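Local coordinates for protein dual function macrocyclase-peptidase POPB (Galerina marginata, PDB 5N4B) that cleaves peptide bonds after proline and macrocyclises toxin precursor peptides, serving as a dual-function peptidase and macrocyclase in amanitin biosynthesis, at residues Leu90-His95 with Ala409-Gln414; Ala144-Cys149 with Lys156-Ala161; Phe151-Lys156 with Ile206-Asp211; Ile172-Thr177 with Leu194-Lys199. The protein carries 1 engineered substitution. All blocks are in the same frame, centred on the assembly; numbering follows the deposited sequence.

Contact 1: Leu90-His95 with Ala409-Gln414; sequences LLDDGH and ANRQKQ
Asp92 faces two cations at once: its OD1 lies 2.8 Å from NH1 of Arg411, and its OD2 receives NZ of Lys413 at 2.7 Å. The lysine comes from the direction opposite to the aspartate, its chain extended beyond CG, and NZ settles on the syn lone pair of OD2 with a weak second bond to OD1. The arginine is placed less regularly, since NH1 meets OD1 on its anti side, 33° out of the carboxylate plane. A short acidic side chain in a surface turn suits two long basic ones that can stretch across to it.

The same NH1 also binds the backbone O of Leu90 at 3.0 Å, in the carbonyl plane and on a lone pair, so one guanidinium nitrogen joins a carbonyl to a carboxylate. Its neighbour NH2 bonds to Pro153 O. These links bring together the first and seventh blades of the seven-bladed beta-propeller, whose first and last blades share no strand in this family; polar side chains reaching from the turns 91-94 and 411-414 bridge that seam.

Leu90 O takes a second donor, NE2 of Gln414 at 2.9 Å, which approaches from above the carbonyl plane, 43° out of it. With CG of Leu90 anti to its nitrogen (chi1 172°), the leucine side chain runs past this amide, CB lying 3.6 Å from NE2. Glutamine suits the place because it both donates and accepts: a water connects its OE1 to Leu90 N, and another connects NE2 to Asp92 OD1.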
loop_
_atom_site.group_PDB
_atom_site.type_symbol
_atom_site.label_atom_id
_atom_site.label_comp_id
_atom_site.label_asym_id
_atom_site.label_seq_id
_atom_site.Cartn_x
_atom_site.Cartn_y
_atom_site.Cartn_z
ATOM N N LEU A 90 -11.898 18.146 11.862
ATOM C CA LEU A 90 -12.186 19.448 12.465
ATOM C C LEU A 90 -10.863 20.058 12.901
ATOM O O LEU A 90 -10.148 19.469 13.722
ATOM C CB LEU A 90 -13.082 19.247 13.702
ATOM C CG LEU A 90 -13.312 20.507 14.546
ATOM C CD1 LEU A 90 -13.962 21.615 13.779
ATOM C CD2 LEU A 90 -14.144 20.142 15.811
ATOM N N LEU A 91 -10.505 21.188 12.288
ATOM C CA LEU A 91 -9.310 21.929 12.667
ATOM C C LEU A 91 -9.639 22.893 13.798
ATOM O O LEU A 91 -10.809 23.239 14.043
ATOM C CB LEU A 91 -8.699 22.658 11.461
ATOM C CG LEU A 91 -8.346 21.747 10.296
ATOM C CD1 LEU A 91 -7.547 22.581 9.252
ATOM C CD2 LEU A 91 -7.540 20.547 10.747
ATOM N N ASP A 92 -8.577 23.444 14.381
ATOM C CA ASP A 92 -8.717 24.412 15.468
ATOM C C ASP A 92 -9.264 25.747 15.018
ATOM O O ASP A 92 -9.525 26.592 15.887
ATOM C CB ASP A 92 -7.394 24.564 16.216
ATOM C CG ASP A 92 -7.087 23.408 17.124
ATOM O OD1 ASP A 92 -7.623 22.274 16.990
ATOM O OD2 ASP A 92 -6.297 23.671 18.071
ATOM N N ASP A 93 -9.432 26.003 13.716
ATOM C CA ASP A 93 -10.198 27.162 13.260
ATOM C C ASP A 93 -11.711 27.002 13.345
ATOM O O ASP A 93 -12.425 27.952 13.000
ATOM C CB ASP A 93 -9.764 27.581 11.842
ATOM C CG ASP A 93 -10.034 26.500 10.764
ATOM O OD1 ASP A 93 -10.607 25.433 11.086
ATOM O OD2 ASP A 93 -9.682 26.796 9.616
ATOM N N GLY A 94 -12.203 25.839 13.775
ATOM C CA GLY A 94 -13.604 25.544 13.873
ATOM C C GLY A 94 -14.202 24.987 12.611
ATOM O O GLY A 94 -15.398 24.658 12.614
ATOM N N HIS A 95 -13.429 24.892 11.525
ATOM C CA HIS A 95 -13.982 24.413 10.268
ATOM C C HIS A 95 -13.542 22.976 10.009
ATOM O O HIS A 95 -12.561 22.494 10.555
ATOM C CB HIS A 95 -13.541 25.350 9.130
ATOM C CG HIS A 95 -14.226 26.684 9.174
ATOM N ND1 HIS A 95 -15.235 27.029 8.310
ATOM C CD2 HIS A 95 -14.121 27.706 10.063
ATOM C CE1 HIS A 95 -15.672 28.249 8.611
ATOM N NE2 HIS A 95 -15.029 28.671 9.682
ATOM N N ALA A 409 -10.309 7.570 12.545
ATOM C CA ALA A 409 -9.817 8.928 12.292
ATOM C C ALA A 409 -10.304 9.840 13.413
ATOM O O ALA A 409 -11.514 9.941 13.666
ATOM C CB ALA A 409 -10.354 9.449 10.964
ATOM N N ASN A 410 -9.377 10.530 14.050
ATOM C CA ASN A 410 -9.750 11.407 15.140
ATOM C C ASN A 410 -8.570 12.282 15.557
ATOM O O ASN A 410 -7.420 12.089 15.147
ATOM C CB ASN A 410 -10.287 10.639 16.344
ATOM C CG ASN A 410 -9.221 10.027 17.185
ATOM O OD1 ASN A 410 -8.323 9.359 16.699
ATOM N ND2 ASN A 410 -9.291 10.279 18.467
ATOM N N ARG A 411 -8.899 13.209 16.453
ATOM C CA ARG A 411 -7.939 14.012 17.199
ATOM C C ARG A 411 -8.277 13.808 18.664
ATOM O O ARG A 411 -9.406 14.064 19.087
ATOM C CB ARG A 411 -8.012 15.492 16.785
ATOM C CG ARG A 411 -7.736 15.692 15.294
ATOM C CD ARG A 411 -7.800 17.187 14.915
ATOM N NE ARG A 411 -6.681 17.898 15.506
ATOM C CZ ARG A 411 -6.665 19.194 15.737
ATOM N NH1 ARG A 411 -7.685 19.958 15.410
ATOM N NH2 ARG A 411 -5.613 19.729 16.337
ATOM N N GLN A 412 -7.271 13.394 19.426
ATOM C CA GLN A 412 -7.450 12.998 20.829
ATOM C C GLN A 412 -8.228 14.005 21.667
ATOM O O GLN A 412 -9.052 13.630 22.504
ATOM C CB GLN A 412 -6.085 12.746 21.471
ATOM C CG GLN A 412 -6.188 12.442 22.953
ATOM C CD GLN A 412 -4.818 12.252 23.539
ATOM O OE1 GLN A 412 -4.019 11.458 23.029
ATOM N NE2 GLN A 412 -4.536 12.963 24.631
ATOM N N LYS A 413 -7.957 15.295 21.507
ATOM C CA LYS A 413 -8.584 16.274 22.375
ATOM C C LYS A 413 -10.074 16.489 22.100
ATOM O O LYS A 413 -10.756 17.116 22.921
ATOM C CB LYS A 413 -7.829 17.600 22.314
ATOM C CG LYS A 413 -8.026 18.381 21.016
ATOM C CD LYS A 413 -7.112 19.588 20.980
ATOM C CE LYS A 413 -7.221 20.331 19.663
ATOM N NZ LYS A 413 -6.247 21.490 19.702
ATOM N N GLN A 414 -10.582 16.021 20.974
ATOM C CA GLN A 414 -11.930 16.303 20.557
ATOM C C GLN A 414 -12.917 15.298 21.118
ATOM O O GLN A 414 -12.542 14.202 21.558
ATOM C CB GLN A 414 -11.992 16.351 19.014
ATOM C CG GLN A 414 -11.175 17.475 18.468
ATOM C CD GLN A 414 -11.132 17.541 16.956
ATOM O OE1 GLN A 414 -11.342 16.588 16.251
ATOM N NE2 GLN A 414 -10.778 18.722 16.460
HETATM O O HOH W 1 -11.804 15.807 13.600
HETATM O O HOH W 2 -10.423 21.242 17.933
#

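Contact 2: Ala144-Cys149 with Lys156-Ala161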
loop_
_atom_site.group_PDB
_atom_site.type_symbol
_atom_site.label_atom_id
_atom_site.label_comp_id
_atom_site.label_asym_id
_atom_site.label_seq_id
_atom_site.Cartn_x
_atom_site.Cartn_y
_atom_site.Cartn_z
ATOM N N ALA A 144 2.386 17.162 -11.710
ATOM C CA ALA A 144 2.686 17.267 -10.269
ATOM C C ALA A 144 1.545 16.696 -9.465
ATOM O O ALA A 144 0.371 16.947 -9.761
ATOM C CB ALA A 144 2.826 18.693 -9.821
ATOM N N GLY A 145 1.878 15.932 -8.454
ATOM C CA GLY A 145 0.876 15.347 -7.588
ATOM C C GLY A 145 1.207 15.604 -6.144
ATOM O O GLY A 145 2.377 15.657 -5.754
ATOM N N MET A 146 0.169 15.734 -5.339
ATOM C CA MET A 146 0.317 15.837 -3.903
ATOM C C MET A 146 0.299 14.426 -3.353
ATOM O O MET A 146 -0.666 13.688 -3.558
ATOM C CB MET A 146 -0.797 16.664 -3.289
ATOM C CG MET A 146 -0.606 16.833 -1.781
ATOM S SD MET A 146 -2.001 17.549 -0.956
ATOM C CE MET A 146 -3.111 16.151 -0.932
ATOM N N VAL A 147 1.353 14.067 -2.667
ATOM C CA VAL A 147 1.512 12.704 -2.205
ATOM C C VAL A 147 1.301 12.534 -0.708
ATOM O O VAL A 147 1.117 11.400 -0.247
ATOM C CB VAL A 147 2.860 12.105 -2.632
ATOM C CG1 VAL A 147 2.964 12.083 -4.123
ATOM C CG2 VAL A 147 4.017 12.880 -2.057
ATOM N N LEU A 148 1.293 13.600 0.064
ATOM C CA LEU A 148 1.055 13.550 1.497
ATOM C C LEU A 148 0.749 14.974 1.956
ATOM O O LEU A 148 1.273 15.925 1.387
ATOM C CB LEU A 148 2.330 13.051 2.240
ATOM C CG LEU A 148 2.180 12.647 3.665
ATOM C CD1 LEU A 148 1.315 11.412 3.708
ATOM C CD2 LEU A 148 3.559 12.316 4.242
ATOM N N CYS A 149 -0.041 15.116 3.017
ATOM C CA CYS A 149 -0.291 16.423 3.596
ATOM C C CYS A 149 -0.609 16.331 5.072
ATOM O O CYS A 149 -0.998 15.273 5.601
ATOM C CB CYS A 149 -1.359 17.201 2.827
ATOM S SG CYS A 149 -3.008 16.507 2.961
ATOM N N LYS A 156 -3.538 26.690 11.505
ATOM C CA LYS A 156 -3.123 27.870 10.752
ATOM C C LYS A 156 -2.370 27.550 9.486
ATOM O O LYS A 156 -2.366 28.380 8.576
ATOM C CB LYS A 156 -2.266 28.793 11.637
ATOM C CG LYS A 156 -3.103 29.351 12.801
ATOM C CD LYS A 156 -2.320 30.313 13.741
ATOM C CE LYS A 156 -2.027 31.670 13.079
ATOM N NZ LYS A 156 -1.357 32.644 14.030
ATOM N N PHE A 157 -1.727 26.374 9.385
ATOM C CA PHE A 157 -0.862 26.068 8.274
ATOM C C PHE A 157 -1.166 24.684 7.740
ATOM O O PHE A 157 -1.676 23.817 8.450
ATOM C CB PHE A 157 0.633 26.181 8.623
ATOM C CG PHE A 157 1.060 27.586 8.879
ATOM C CD1 PHE A 157 1.152 28.468 7.846
ATOM C CD2 PHE A 157 1.257 28.034 10.156
ATOM C CE1 PHE A 157 1.527 29.788 8.067
ATOM C CE2 PHE A 157 1.633 29.352 10.370
ATOM C CZ PHE A 157 1.748 30.199 9.345
ATOM N N PHE A 158 -0.852 24.511 6.463
ATOM C CA PHE A 158 -1.050 23.268 5.738
ATOM C C PHE A 158 0.253 22.933 5.048
ATOM O O PHE A 158 0.703 23.679 4.177
ATOM C CB PHE A 158 -2.172 23.459 4.722
ATOM C CG PHE A 158 -2.457 22.263 3.821
ATOM C CD1 PHE A 158 -3.044 21.110 4.339
ATOM C CD2 PHE A 158 -2.190 22.299 2.464
ATOM C CE1 PHE A 158 -3.384 20.074 3.514
ATOM C CE2 PHE A 158 -2.525 21.243 1.652
ATOM C CZ PHE A 158 -3.074 20.136 2.159
ATOM N N ALA A 159 0.865 21.834 5.430
ATOM C CA ALA A 159 2.094 21.353 4.802
ATOM C C ALA A 159 1.735 20.275 3.791
ATOM O O ALA A 159 0.870 19.444 4.062
ATOM C CB ALA A 159 3.044 20.796 5.846
ATOM N N TYR A 160 2.352 20.309 2.618
ATOM C CA TYR A 160 1.977 19.386 1.567
ATOM C C TYR A 160 3.182 18.987 0.748
ATOM O O TYR A 160 3.981 19.845 0.361
ATOM C CB TYR A 160 0.881 19.937 0.666
ATOM C CG TYR A 160 1.137 21.286 0.060
ATOM C CD1 TYR A 160 0.950 22.440 0.812
ATOM C CD2 TYR A 160 1.427 21.454 -1.296
ATOM C CE1 TYR A 160 1.114 23.708 0.265
ATOM C CE2 TYR A 160 1.574 22.743 -1.855
ATOM C CZ TYR A 160 1.385 23.853 -1.042
ATOM O OH TYR A 160 1.491 25.142 -1.575
ATOM N N ALA A 161 3.316 17.702 0.505
ATOM C CA ALA A 161 4.427 17.114 -0.222
ATOM C C ALA A 161 4.042 16.917 -1.675
ATOM O O ALA A 161 2.985 16.328 -1.968
ATOM C CB ALA A 161 4.814 15.765 0.395
#
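Cys149 presses against the end of the Phe158 ring, its CB 3.5 Å from CZ, in the tight part of this hairpin. SG sits between the backbone nitrogen and carbonyl carbon (chi1 68°), which sends it along the phenylalanine, 4.7 Å from the ring centroid and oblique to the ring. A small sulfur-bearing residue fits beside the aromatic, and Cys149 also packs on an apolar side chain of the bound peptide. Met146 joins the cluster with its flexible thioether: in one of its two conformers SD lies 4.2 Å from CZ of Phe158, a tentative, oblique Met-aromatic contact. The ring of Phe158 is further enclosed by Phe132, Phe133 and Phe151.

Strands 144-151 and 157-164 are the first two strands of the second propeller blade, and they pair through a beta bulge. Val147 and Leu148 together stand opposite Ala161: Val147 N gives its hydrogen to Ala161 O at 2.9 Å, and Ala161 N returns one to Leu148 O at 2.8 Å. The extra residue goes with a nearly helical psi of -15° at Val147, and the segments run 139° apart.

On the other face Ala161 is well covered, but the side chains round it meet less closely than Cys149 and Phe158 do. CG2 of Val147 and CB of Leu148 rest on CB of Ala161, the former at 3.9 Å; the small alanine accommodates both. The partly exposed Val147 and Leu148 form the open side: beyond CB, Leu148 leads away and packs on Phe201, whereas Val147 has its side chain about 6 Å from that of the catalytic His699.

Contact 3: Phe151-Lys156 with Ile206-Asp211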
loop_
_atom_site.group_PDB
_atom_site.type_symbol
_atom_site.label_atom_id
_atom_site.label_comp_id
_atom_site.label_asym_id
_atom_site.label_seq_id
_atom_site.Cartn_x
_atom_site.Cartn_y
_atom_site.Cartn_z
ATOM N N PHE A 151 -2.069 19.238 8.224
ATOM C CA PHE A 151 -2.343 20.528 8.847
ATOM C C PHE A 151 -1.622 20.624 10.184
ATOM O O PHE A 151 -1.488 19.649 10.927
ATOM C CB PHE A 151 -3.831 20.674 9.117
ATOM C CG PHE A 151 -4.667 20.957 7.899
ATOM C CD1 PHE A 151 -4.755 22.213 7.334
ATOM C CD2 PHE A 151 -5.410 19.931 7.355
ATOM C CE1 PHE A 151 -5.575 22.457 6.241
ATOM C CE2 PHE A 151 -6.257 20.213 6.261
ATOM C CZ PHE A 151 -6.301 21.473 5.719
ATOM N N SER A 152 -1.239 21.850 10.533
ATOM C CA SER A 152 -0.680 22.106 11.846
ATOM C C SER A 152 -1.754 21.947 12.926
ATOM O O SER A 152 -2.954 22.111 12.667
ATOM C CB SER A 152 -0.065 23.489 11.925
ATOM O OG SER A 152 -1.014 24.499 11.646
ATOM N N PRO A 153 -1.326 21.636 14.154
ATOM C CA PRO A 153 -2.279 21.433 15.240
ATOM C C PRO A 153 -3.150 22.638 15.490
ATOM O O PRO A 153 -4.321 22.503 15.834
ATOM C CB PRO A 153 -1.361 21.104 16.429
ATOM C CG PRO A 153 -0.144 20.617 15.873
ATOM C CD PRO A 153 0.037 21.227 14.525
ATOM N N ASP A 154 -2.627 23.856 15.299
ATOM C CA ASP A 154 -3.407 25.072 15.512
ATOM C C ASP A 154 -4.292 25.428 14.337
ATOM O O ASP A 154 -5.015 26.432 14.424
ATOM C CB ASP A 154 -2.494 26.224 15.925
ATOM C CG ASP A 154 -1.564 26.723 14.849
ATOM O OD1 ASP A 154 -1.641 26.239 13.725
ATOM O OD2 ASP A 154 -0.765 27.675 15.144
ATOM N N GLY A 155 -4.235 24.669 13.252
ATOM C CA GLY A 155 -5.098 24.911 12.128
ATOM C C GLY A 155 -4.689 26.064 11.258
ATOM O O GLY A 155 -5.470 26.423 10.363
ATOM N N LYS A 156 -3.538 26.690 11.505
ATOM C CA LYS A 156 -3.123 27.870 10.752
ATOM C C LYS A 156 -2.370 27.550 9.486
ATOM O O LYS A 156 -2.366 28.380 8.576
ATOM C CB LYS A 156 -2.266 28.793 11.637
ATOM C CG LYS A 156 -3.103 29.351 12.801
ATOM C CD LYS A 156 -2.320 30.313 13.741
ATOM C CE LYS A 156 -2.027 31.670 13.079
ATOM N NZ LYS A 156 -1.357 32.644 14.030
ATOM N N ILE A 206 4.836 13.520 7.874
ATOM C CA ILE A 206 5.083 14.891 8.317
ATOM C C ILE A 206 4.489 15.015 9.708
ATOM O O ILE A 206 3.275 14.819 9.882
ATOM C CB ILE A 206 4.431 15.898 7.363
ATOM C CG1 ILE A 206 5.052 15.822 5.965
ATOM C CG2 ILE A 206 4.474 17.301 7.916
ATOM C CD1 ILE A 206 4.349 16.559 4.928
ATOM N N ILE A 207 5.325 15.400 10.698
ATOM C CA ILE A 207 4.927 15.410 12.111
ATOM C C ILE A 207 5.128 16.807 12.686
ATOM O O ILE A 207 6.246 17.218 12.982
ATOM C CB ILE A 207 5.705 14.364 12.902
ATOM C CG1 ILE A 207 5.412 12.967 12.361
ATOM C CG2 ILE A 207 5.368 14.435 14.384
ATOM C CD1 ILE A 207 4.022 12.468 12.596
ATOM N N TRP A 208 4.047 17.547 12.876
ATOM C CA TRP A 208 4.143 18.852 13.494
ATOM C C TRP A 208 4.441 18.743 14.974
ATOM O O TRP A 208 3.954 17.849 15.669
ATOM C CB TRP A 208 2.822 19.594 13.360
ATOM C CG TRP A 208 2.514 20.117 11.947
ATOM C CD1 TRP A 208 1.867 19.441 10.934
ATOM C CD2 TRP A 208 2.831 21.414 11.423
ATOM N NE1 TRP A 208 1.787 20.230 9.813
ATOM C CE2 TRP A 208 2.367 21.440 10.081
ATOM C CE3 TRP A 208 3.464 22.553 11.934
ATOM C CZ2 TRP A 208 2.489 22.548 9.275
ATOM C CZ3 TRP A 208 3.606 23.663 11.107
ATOM C CH2 TRP A 208 3.127 23.660 9.806
ATOM N N THR A 209 5.215 19.708 15.470
ATOM C CA THR A 209 5.258 19.927 16.893
ATOM C C THR A 209 3.952 20.584 17.347
ATOM O O THR A 209 3.261 21.271 16.571
ATOM C CB THR A 209 6.490 20.735 17.285
ATOM O OG1 THR A 209 6.587 21.914 16.477
ATOM C CG2 THR A 209 7.761 19.897 17.132
ATOM N N LYS A 210 3.586 20.323 18.604
ATOM C CA LYS A 210 2.286 20.729 19.106
ATOM C C LYS A 210 2.178 22.227 19.351
ATOM O O LYS A 210 1.064 22.734 19.552
ATOM C CB LYS A 210 1.893 19.913 20.333
ATOM C CG LYS A 210 1.101 18.661 20.078
ATOM C CD LYS A 210 1.579 17.845 18.917
ATOM C CE LYS A 210 0.716 16.554 18.811
ATOM N NZ LYS A 210 1.088 15.650 17.670
ATOM N N ASP A 211 3.299 22.940 19.289
ATOM C CA ASP A 211 3.316 24.390 19.272
ATOM C C ASP A 211 3.079 24.991 17.882
ATOM O O ASP A 211 3.077 26.216 17.741
ATOM C CB ASP A 211 4.645 24.876 19.873
ATOM C CG ASP A 211 5.872 24.352 19.098
ATOM O OD1 ASP A 211 5.695 23.900 17.947
ATOM O OD2 ASP A 211 7.008 24.320 19.672
#
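Ser152 and Trp208 bring the two backbones within 6.0 Å, CA to CA, yet no hydrogen bond spans the gap; the approach rests on packing. Residues 152-155 form a type I beta turn, closed by Gly155 N to Ser152 O at 2.9 Å. Gly155, the last residue of the turn, readily takes up the positive phi there, and Pro153 fits the second position, where phi (-58°) is already near the value the proline ring imposes. The facing segment leaves the short strand 207-208 and bends at Lys210.

Trp208 supplies the broad surface. Ser152 lays its CB over the centre of the six-membered ring, 3.5 Å from the centroid and only 5° off the normal, a CH-pi contact; the serine nitrogen lies over the same ring system. Pro153 crosses Trp208 obliquely, its CD 3.4 Å from Trp208 CB, the methylene that carries the indole, and its CG touching Thr209 O.

In the propeller this is a junction between blades: the turn connects the first two strands of the second blade, and the tryptophan stands on the first strand of the third. Its NE1 bonds to Lys150 O, which helps to hold the rotation of the indole against the turn.

The serine's polar end is turned elsewhere. With OG between backbone nitrogen and carbonyl carbon (chi1 59°), it reaches Asp154 OD1 at 2.8 Å, while Lys156 N meets that oxygen from the opposite face of the carboxylate at 3.0 Å, completing an Asx turn. Across the contact, Thr209 OG1 likewise donates to Asp211 OD1 at 2.6 Å.

Contact 4: Ile172-Thr177 with Leu194-Lys199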
loop_
_atom_site.group_PDB
_atom_site.type_symbol
_atom_site.label_atom_id
_atom_site.label_comp_id
_atom_site.label_asym_id
_atom_site.label_seq_id
_atom_site.Cartn_x
_atom_site.Cartn_y
_atom_site.Cartn_z
ATOM N N ILE A 172 8.300 19.500 0.230
ATOM C CA ILE A 172 7.234 19.945 1.125
ATOM C C ILE A 172 7.157 21.451 1.039
ATOM O O ILE A 172 8.169 22.164 1.178
ATOM C CB ILE A 172 7.456 19.500 2.573
ATOM C CG1 ILE A 172 7.599 17.978 2.663
ATOM C CG2 ILE A 172 6.278 19.982 3.405
ATOM C CD1 ILE A 172 8.072 17.532 4.067
ATOM N N TYR A 173 5.939 21.936 0.819
ATOM C CA TYR A 173 5.568 23.338 0.814
ATOM C C TYR A 173 4.606 23.595 1.966
ATOM O O TYR A 173 4.043 22.659 2.552
ATOM C CB TYR A 173 4.912 23.754 -0.536
ATOM C CG TYR A 173 5.843 23.563 -1.692
ATOM C CD1 TYR A 173 6.790 24.521 -1.993
ATOM C CD2 TYR A 173 5.816 22.409 -2.442
ATOM C CE1 TYR A 173 7.642 24.333 -3.037
ATOM C CE2 TYR A 173 6.689 22.213 -3.495
ATOM C CZ TYR A 173 7.600 23.198 -3.784
ATOM O OH TYR A 173 8.506 22.989 -4.822
ATOM N N VAL A 174 4.459 24.876 2.328
ATOM C CA VAL A 174 3.606 25.281 3.423
ATOM C C VAL A 174 2.792 26.484 2.984
ATOM O O VAL A 174 3.330 27.449 2.409
ATOM C CB VAL A 174 4.398 25.635 4.691
ATOM C CG1 VAL A 174 3.449 25.978 5.881
ATOM C CG2 VAL A 174 5.385 24.529 5.046
ATOM N N ARG A 175 1.517 26.445 3.305
ATOM C CA ARG A 175 0.643 27.583 3.046
ATOM C C ARG A 175 -0.317 27.810 4.199
ATOM O O ARG A 175 -0.669 26.906 4.947
ATOM C CB ARG A 175 -0.165 27.459 1.728
ATOM C CG ARG A 175 -1.229 26.364 1.805
ATOM C CD ARG A 175 -1.777 25.964 0.449
ATOM N NE ARG A 175 -2.273 27.101 -0.291
ATOM C CZ ARG A 175 -1.677 27.650 -1.346
ATOM N NH1 ARG A 175 -0.568 27.181 -1.884
ATOM N NH2 ARG A 175 -2.217 28.729 -1.873
ATOM N N SER A 176 -0.733 29.069 4.357
ATOM C CA SER A 176 -1.761 29.400 5.319
ATOM C C SER A 176 -3.066 28.705 4.964
ATOM O O SER A 176 -3.441 28.617 3.788
ATOM C CB SER A 176 -2.004 30.917 5.282
ATOM O OG SER A 176 -3.149 31.208 6.088
ATOM N N THR A 177 -3.794 28.242 5.978
ATOM C CA THR A 177 -5.108 27.674 5.764
ATOM C C THR A 177 -6.129 28.680 5.250
ATOM O O THR A 177 -7.220 28.274 4.827
ATOM C CB THR A 177 -5.612 26.953 7.025
ATOM O OG1 THR A 177 -5.686 27.832 8.173
ATOM C CG2 THR A 177 -4.668 25.827 7.326
ATOM N N LEU A 194 3.922 30.139 1.350
ATOM C CA LEU A 194 5.174 30.697 1.849
ATOM C C LEU A 194 6.351 30.293 0.972
ATOM O O LEU A 194 6.259 29.378 0.171
ATOM C CB LEU A 194 5.416 30.135 3.249
ATOM C CG LEU A 194 4.366 30.364 4.296
ATOM C CD1 LEU A 194 4.862 29.808 5.639
ATOM C CD2 LEU A 194 4.058 31.826 4.442
ATOM N N SER A 195 7.503 30.998 1.110
ATOM C CA SER A 195 8.643 30.646 0.273
ATOM C C SER A 195 9.333 29.365 0.726
ATOM O O SER A 195 10.215 28.871 0.006
ATOM C CB SER A 195 9.666 31.780 0.238
ATOM O OG SER A 195 10.093 31.989 1.556
ATOM N N ASP A 196 8.929 28.806 1.878
ATOM C CA ASP A 196 9.515 27.565 2.383
ATOM C C ASP A 196 9.507 26.498 1.298
ATOM O O ASP A 196 8.478 26.256 0.679
ATOM C CB ASP A 196 8.673 27.032 3.534
ATOM C CG ASP A 196 8.579 27.987 4.726
ATOM O OD1 ASP A 196 8.483 29.214 4.522
ATOM O OD2 ASP A 196 8.542 27.488 5.883
ATOM N N GLU A 197 10.629 25.815 1.103
ATOM C CA GLU A 197 10.717 24.719 0.151
ATOM C C GLU A 197 11.610 23.644 0.754
ATOM O O GLU A 197 12.829 23.801 0.829
ATOM C CB GLU A 197 11.255 25.212 -1.190
ATOM C CG GLU A 197 11.342 24.108 -2.217
ATOM C CD GLU A 197 11.636 24.626 -3.615
ATOM O OE1 GLU A 197 12.707 25.254 -3.781
ATOM O OE2 GLU A 197 10.768 24.471 -4.513
ATOM N N VAL A 198 11.012 22.565 1.207
ATOM C CA VAL A 198 11.712 21.542 1.962
ATOM C C VAL A 198 11.938 20.339 1.038
ATOM O O VAL A 198 11.041 19.508 0.840
ATOM C CB VAL A 198 10.922 21.193 3.227
ATOM C CG1 VAL A 198 11.587 20.103 3.998
ATOM C CG2 VAL A 198 10.753 22.429 4.090
ATOM N N LYS A 199 13.109 20.251 0.437
ATOM C CA LYS A 199 13.431 19.267 -0.584
ATOM C C LYS A 199 13.954 17.976 0.038
ATOM O O LYS A 199 14.327 17.896 1.225
ATOM C CB LYS A 199 14.488 19.840 -1.529
ATOM C CG LYS A 199 13.911 20.996 -2.377
ATOM C CD LYS A 199 14.952 21.593 -3.323
ATOM C CE LYS A 199 15.430 20.580 -4.373
ATOM N NZ LYS A 199 14.430 20.146 -5.386
HETATM O O HOH W 3 5.971 26.734 0.785
#
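The outer edge of the second propeller blade is built here, where strand 170-176 meets the last strand, 198-201, and the loop leading into it. Ile172 and Val198 form an antiparallel hydrogen-bonded pair: Ile172 N donates to Val198 O at 2.8 Å, and Val198 N to Ile172 O at 2.9 Å. Their beta-branched side chains, well suited to strands, stand on the same face with CB atoms 3.9 Å apart and pack on Tyr217 of the third blade.

On the other face, Tyr173 and Glu197 lie side by side and point the same way, ring and carboxylate planes 60° apart. Tyr173 OH donates to the anti lone pair of Glu197 OE2 at 2.7 Å. Glu197 reaches this far because CG is anti to its nitrogen (chi1 -179°) and the chain stays extended. CG of the glutamate passes the ring at CE1, so its methylenes pack as well as its acid end bonds.

Farther along, Leu194 N donates to Val174 O at 3.0 Å, and the two apolar side chains touch obliquely through CD1 and CG1. Asp196 OD2 bonds to His240 NE2 and to Gly243 N of the next blade. A water bridges loop and strand, accepting from Val174 N at 2.8 Å and lying 2.6 Å from Asp196 O.

Overall arrangement
All four contacts lie in the beta-propeller, on one side of the chain's centre. Contacts 2 and 4 belong to the second blade, their centres 8 Å apart, joined by the neighbouring strands 157-164 and 170-176; between them they span its four strands. Contact 3 ties this blade to the third, and contact 1 ties the first blade to the seventh. Their centres are 11 Å apart, and they touch where turn 152-155 meets turns 91-94 and 411-414. Along the chain, contact 1 embraces the other three, contact 2 alternates with contact 3, and contact 4 falls between the segments of contact 3. Neighbouring blades are thus joined here, with contacts 1, 2 and 3 within reach of the bound peptide.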